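Local atomic coordinates of neurogenic locus protein delta (Drosophila melanogaster, PDB entry 7ALK), a protein that acts as a ligand for the Notch receptor, helping to separate neural from epidermal cell lineages during development. Residues H205-H217 / P221-C235. Sequence-based numbering, arbitrary orientation.
Sequences HIPKCAKGCEHGH and PNQCVCQLGWKGALC
P221 lays CD of its ring against CB of P207, 3.9 Å away, and both prolines also touch W199 of strand 199-200, which joins this first EGF-like module to the DSL region before it. One residue on, the N222 amide donates a nearly straight hydrogen bond to K208 O, tilted 22° from the carbonyl plane. C224 carries the covalent tie: its SG closes a 2.0 Å disulfide with C213 SG. C209 SG, itself bonded to C218 SG, comes within 3.4 Å of C224 SG, so two disulfides pack against each other. V225 N then reaches H217 O in the carbonyl plane (3.2 Å), and V225 CB lies over one face of the H217 imidazole. Past the type II turn Q227-W230, the six-membered ring of W230 stacks face to face on the H215 ring, centroids 3.8 Å apart and planes 22° from parallel. With CG anti to its carbonyl carbon (chi1 -82°), H215 brings NE2 over the CZ2-CH2 bond on the indole face. Were W230 an alanine, the H215 imidazole would probably lose its flat partner and be left free to turn. L234 directs its methyl groups at K211 O and, through CD2, at C213 SG, while C213 CA lies 3.2 Å from L234 O in a nearly straight CA-H...O contact. C235 finally returns to C226 through the module's last disulfide. With no regular helix and hardly any strand, this small EGF-like module appears to owe its shape largely to covalent cystine links, supplemented, between these two segments, by two backbone hydrogen bonds and one aromatic stack.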
# COMPACT_ATOMS: atom_id res chain seq x y z
N HIS A 205 -2.38 27.62 19.80
CA HIS A 205 -1.79 27.54 21.12
C HIS A 205 -2.42 28.53 22.09
O HIS A 205 -1.98 28.61 23.24
CB HIS A 205 -0.29 27.78 21.03
CG HIS A 205 0.08 29.01 20.26
ND1 HIS A 205 -0.10 29.12 18.90
CD2 HIS A 205 0.60 30.20 20.67
CE1 HIS A 205 0.30 30.31 18.50
NE2 HIS A 205 0.73 30.99 19.55
N ILE A 206 -3.41 29.29 21.65
CA ILE A 206 -4.04 30.34 22.44
C ILE A 206 -5.44 29.89 22.80
O ILE A 206 -6.19 29.46 21.92
CB ILE A 206 -4.08 31.68 21.66
CG1 ILE A 206 -2.68 32.06 21.18
CG2 ILE A 206 -4.67 32.78 22.53
CD1 ILE A 206 -2.66 33.26 20.26
N PRO A 207 -5.84 29.97 24.07
CA PRO A 207 -7.21 29.60 24.44
C PRO A 207 -8.19 30.72 24.13
O PRO A 207 -7.82 31.85 23.80
CB PRO A 207 -7.11 29.36 25.96
CG PRO A 207 -5.64 29.41 26.29
CD PRO A 207 -5.01 30.27 25.24
N LYS A 208 -9.48 30.38 24.23
CA LYS A 208 -10.57 31.33 24.04
C LYS A 208 -11.32 31.48 25.35
O LYS A 208 -11.91 30.51 25.84
CB LYS A 208 -11.51 30.89 22.92
CG LYS A 208 -10.91 30.98 21.53
CD LYS A 208 -11.96 30.79 20.45
CE LYS A 208 -13.03 31.87 20.52
NZ LYS A 208 -14.04 31.74 19.43
N CYS A 209 -11.29 32.68 25.92
CA CYS A 209 -11.92 32.94 27.20
C CYS A 209 -13.44 32.99 27.06
O CYS A 209 -14.01 32.77 25.98
CB CYS A 209 -11.38 34.24 27.80
SG CYS A 209 -9.85 34.07 28.74
N ALA A 210 -14.11 33.29 28.17
CA ALA A 210 -15.56 33.36 28.19
C ALA A 210 -16.03 34.72 27.66
O ALA A 210 -15.24 35.60 27.33
CB ALA A 210 -16.08 33.12 29.61
N LYS A 211 -17.35 34.87 27.56
CA LYS A 211 -17.95 36.10 27.05
C LYS A 211 -17.63 37.29 27.94
O LYS A 211 -18.30 37.51 28.96
CB LYS A 211 -19.47 35.94 26.91
CG LYS A 211 -20.02 36.40 25.57
CD LYS A 211 -19.62 35.47 24.44
CE LYS A 211 -20.18 35.94 23.11
NZ LYS A 211 -19.60 37.26 22.71
N GLY A 212 -16.61 38.06 27.57
CA GLY A 212 -16.23 39.24 28.31
C GLY A 212 -14.80 39.19 28.81
O GLY A 212 -13.86 39.24 28.01
N CYS A 213 -14.64 39.10 30.13
CA CYS A 213 -13.33 38.95 30.76
C CYS A 213 -12.38 40.10 30.47
O CYS A 213 -11.49 39.99 29.62
CB CYS A 213 -12.69 37.63 30.34
SG CYS A 213 -13.58 36.21 30.94
N GLU A 214 -12.54 41.20 31.19
CA GLU A 214 -11.57 42.28 31.21
C GLU A 214 -10.55 42.00 32.31
O GLU A 214 -10.91 41.48 33.37
CB GLU A 214 -12.28 43.61 31.45
CG GLU A 214 -13.43 43.85 30.48
CD GLU A 214 -14.40 44.90 30.97
OE1 GLU A 214 -14.19 45.46 32.06
OE2 GLU A 214 -15.39 45.17 30.25
N HIS A 215 -9.29 42.32 32.04
CA HIS A 215 -8.17 42.06 32.95
C HIS A 215 -7.89 40.57 33.10
O HIS A 215 -6.73 40.15 33.09
CB HIS A 215 -8.42 42.70 34.32
CG HIS A 215 -8.09 44.16 34.39
ND1 HIS A 215 -9.04 45.14 34.25
CD2 HIS A 215 -6.91 44.80 34.57
CE1 HIS A 215 -8.47 46.33 34.34
NE2 HIS A 215 -7.17 46.15 34.54
N GLY A 216 -8.94 39.76 33.24
CA GLY A 216 -8.76 38.32 33.32
C GLY A 216 -8.30 37.73 32.00
O GLY A 216 -8.64 38.22 30.92
N HIS A 217 -7.52 36.66 32.09
CA HIS A 217 -6.88 36.04 30.93
C HIS A 217 -7.21 34.55 30.91
O HIS A 217 -7.85 34.01 31.82
CB HIS A 217 -5.37 36.26 30.95
CG HIS A 217 -4.73 35.95 32.27
ND1 HIS A 217 -4.74 36.83 33.33
CD2 HIS A 217 -4.07 34.85 32.70
CE1 HIS A 217 -4.11 36.28 34.36
NE2 HIS A 217 -3.69 35.08 34.00
N PRO A 221 -9.32 27.16 27.80
CA PRO A 221 -10.46 27.79 27.11
C PRO A 221 -11.68 27.92 28.02
O PRO A 221 -11.94 27.06 28.87
CB PRO A 221 -10.74 26.84 25.94
CG PRO A 221 -10.02 25.57 26.28
CD PRO A 221 -8.82 25.99 27.06
N ASN A 222 -12.41 29.02 27.84
CA ASN A 222 -13.65 29.31 28.56
C ASN A 222 -13.42 29.33 30.08
O ASN A 222 -14.07 28.63 30.85
CB ASN A 222 -14.75 28.31 28.18
CG ASN A 222 -15.25 28.52 26.76
OD1 ASN A 222 -15.14 29.62 26.21
ND2 ASN A 222 -15.82 27.48 26.17
N GLN A 223 -12.47 30.17 30.49
CA GLN A 223 -12.18 30.41 31.89
C GLN A 223 -11.36 31.69 31.98
O GLN A 223 -10.67 32.06 31.02
CB GLN A 223 -11.42 29.25 32.53
CG GLN A 223 -9.92 29.31 32.34
CD GLN A 223 -9.19 28.16 33.00
OE1 GLN A 223 -7.96 28.16 33.09
NE2 GLN A 223 -9.95 27.17 33.47
N CYS A 224 -11.43 32.36 33.13
CA CYS A 224 -10.78 33.66 33.29
C CYS A 224 -10.26 33.79 34.71
O CYS A 224 -11.04 33.77 35.67
CB CYS A 224 -11.76 34.79 32.95
SG CYS A 224 -12.13 34.83 31.18
N VAL A 225 -8.94 33.93 34.84
CA VAL A 225 -8.28 34.03 36.13
C VAL A 225 -8.16 35.51 36.49
O VAL A 225 -7.58 36.29 35.74
CB VAL A 225 -6.91 33.35 36.11
CG1 VAL A 225 -6.21 33.51 37.45
CG2 VAL A 225 -7.05 31.88 35.75
N CYS A 226 -8.71 35.89 37.64
CA CYS A 226 -8.73 37.28 38.06
C CYS A 226 -7.38 37.69 38.64
O CYS A 226 -6.63 36.87 39.17
CB CYS A 226 -9.83 37.52 39.09
SG CYS A 226 -11.46 36.93 38.59
N GLN A 227 -7.08 38.98 38.53
CA GLN A 227 -5.88 39.56 39.09
C GLN A 227 -6.21 40.26 40.41
O GLN A 227 -7.33 40.16 40.93
CB GLN A 227 -5.24 40.52 38.08
CG GLN A 227 -4.74 39.84 36.81
CD GLN A 227 -3.88 40.75 35.96
OE1 GLN A 227 -3.71 41.93 36.26
NE2 GLN A 227 -3.34 40.21 34.87
N LEU A 228 -5.23 40.97 40.97
CA LEU A 228 -5.41 41.61 42.26
C LEU A 228 -6.35 42.80 42.14
O LEU A 228 -6.11 43.72 41.35
CB LEU A 228 -4.06 42.05 42.82
CG LEU A 228 -2.95 40.99 42.83
CD1 LEU A 228 -1.67 41.56 43.43
CD2 LEU A 228 -3.40 39.76 43.60
N GLY A 229 -7.42 42.79 42.93
CA GLY A 229 -8.37 43.88 42.95
C GLY A 229 -9.62 43.69 42.11
O GLY A 229 -10.40 44.63 41.98
N TRP A 230 -9.82 42.50 41.54
CA TRP A 230 -10.98 42.24 40.70
C TRP A 230 -11.55 40.88 41.04
O TRP A 230 -10.81 39.89 41.13
CB TRP A 230 -10.61 42.31 39.21
CG TRP A 230 -10.20 43.68 38.76
CD1 TRP A 230 -11.03 44.74 38.53
CD2 TRP A 230 -8.87 44.14 38.49
NE1 TRP A 230 -10.29 45.84 38.13
CE2 TRP A 230 -8.97 45.49 38.10
CE3 TRP A 230 -7.61 43.54 38.55
CZ2 TRP A 230 -7.85 46.25 37.77
CZ3 TRP A 230 -6.50 44.30 38.21
CH2 TRP A 230 -6.63 45.64 37.83
N LYS A 231 -12.87 40.82 41.23
CA LYS A 231 -13.55 39.58 41.58
C LYS A 231 -14.62 39.23 40.56
O LYS A 231 -14.59 39.72 39.43
CB LYS A 231 -14.17 39.68 42.98
CG LYS A 231 -15.13 40.85 43.14
CD LYS A 231 -16.18 40.56 44.20
CE LYS A 231 -15.54 40.25 45.55
NZ LYS A 231 -16.56 39.87 46.57
N GLY A 232 -15.57 38.39 40.95
CA GLY A 232 -16.65 38.00 40.07
C GLY A 232 -16.30 36.82 39.19
O GLY A 232 -15.32 36.10 39.40
N ALA A 233 -17.14 36.63 38.17
CA ALA A 233 -16.93 35.56 37.20
C ALA A 233 -16.08 36.00 36.02
O ALA A 233 -15.17 35.28 35.61
CB ALA A 233 -18.28 35.03 36.71
N LEU A 234 -16.36 37.18 35.46
CA LEU A 234 -15.61 37.72 34.34
C LEU A 234 -14.40 38.55 34.79
O LEU A 234 -13.75 39.17 33.94
CB LEU A 234 -16.52 38.57 33.46
CG LEU A 234 -17.73 37.88 32.84
CD1 LEU A 234 -18.51 38.84 31.96
CD2 LEU A 234 -17.31 36.65 32.05
N CYS A 235 -14.10 38.56 36.09
CA CYS A 235 -12.97 39.32 36.63
C CYS A 235 -13.07 40.80 36.28
O CYS A 235 -12.11 41.43 35.84
CB CYS A 235 -11.64 38.73 36.16
SG CYS A 235 -11.40 36.98 36.56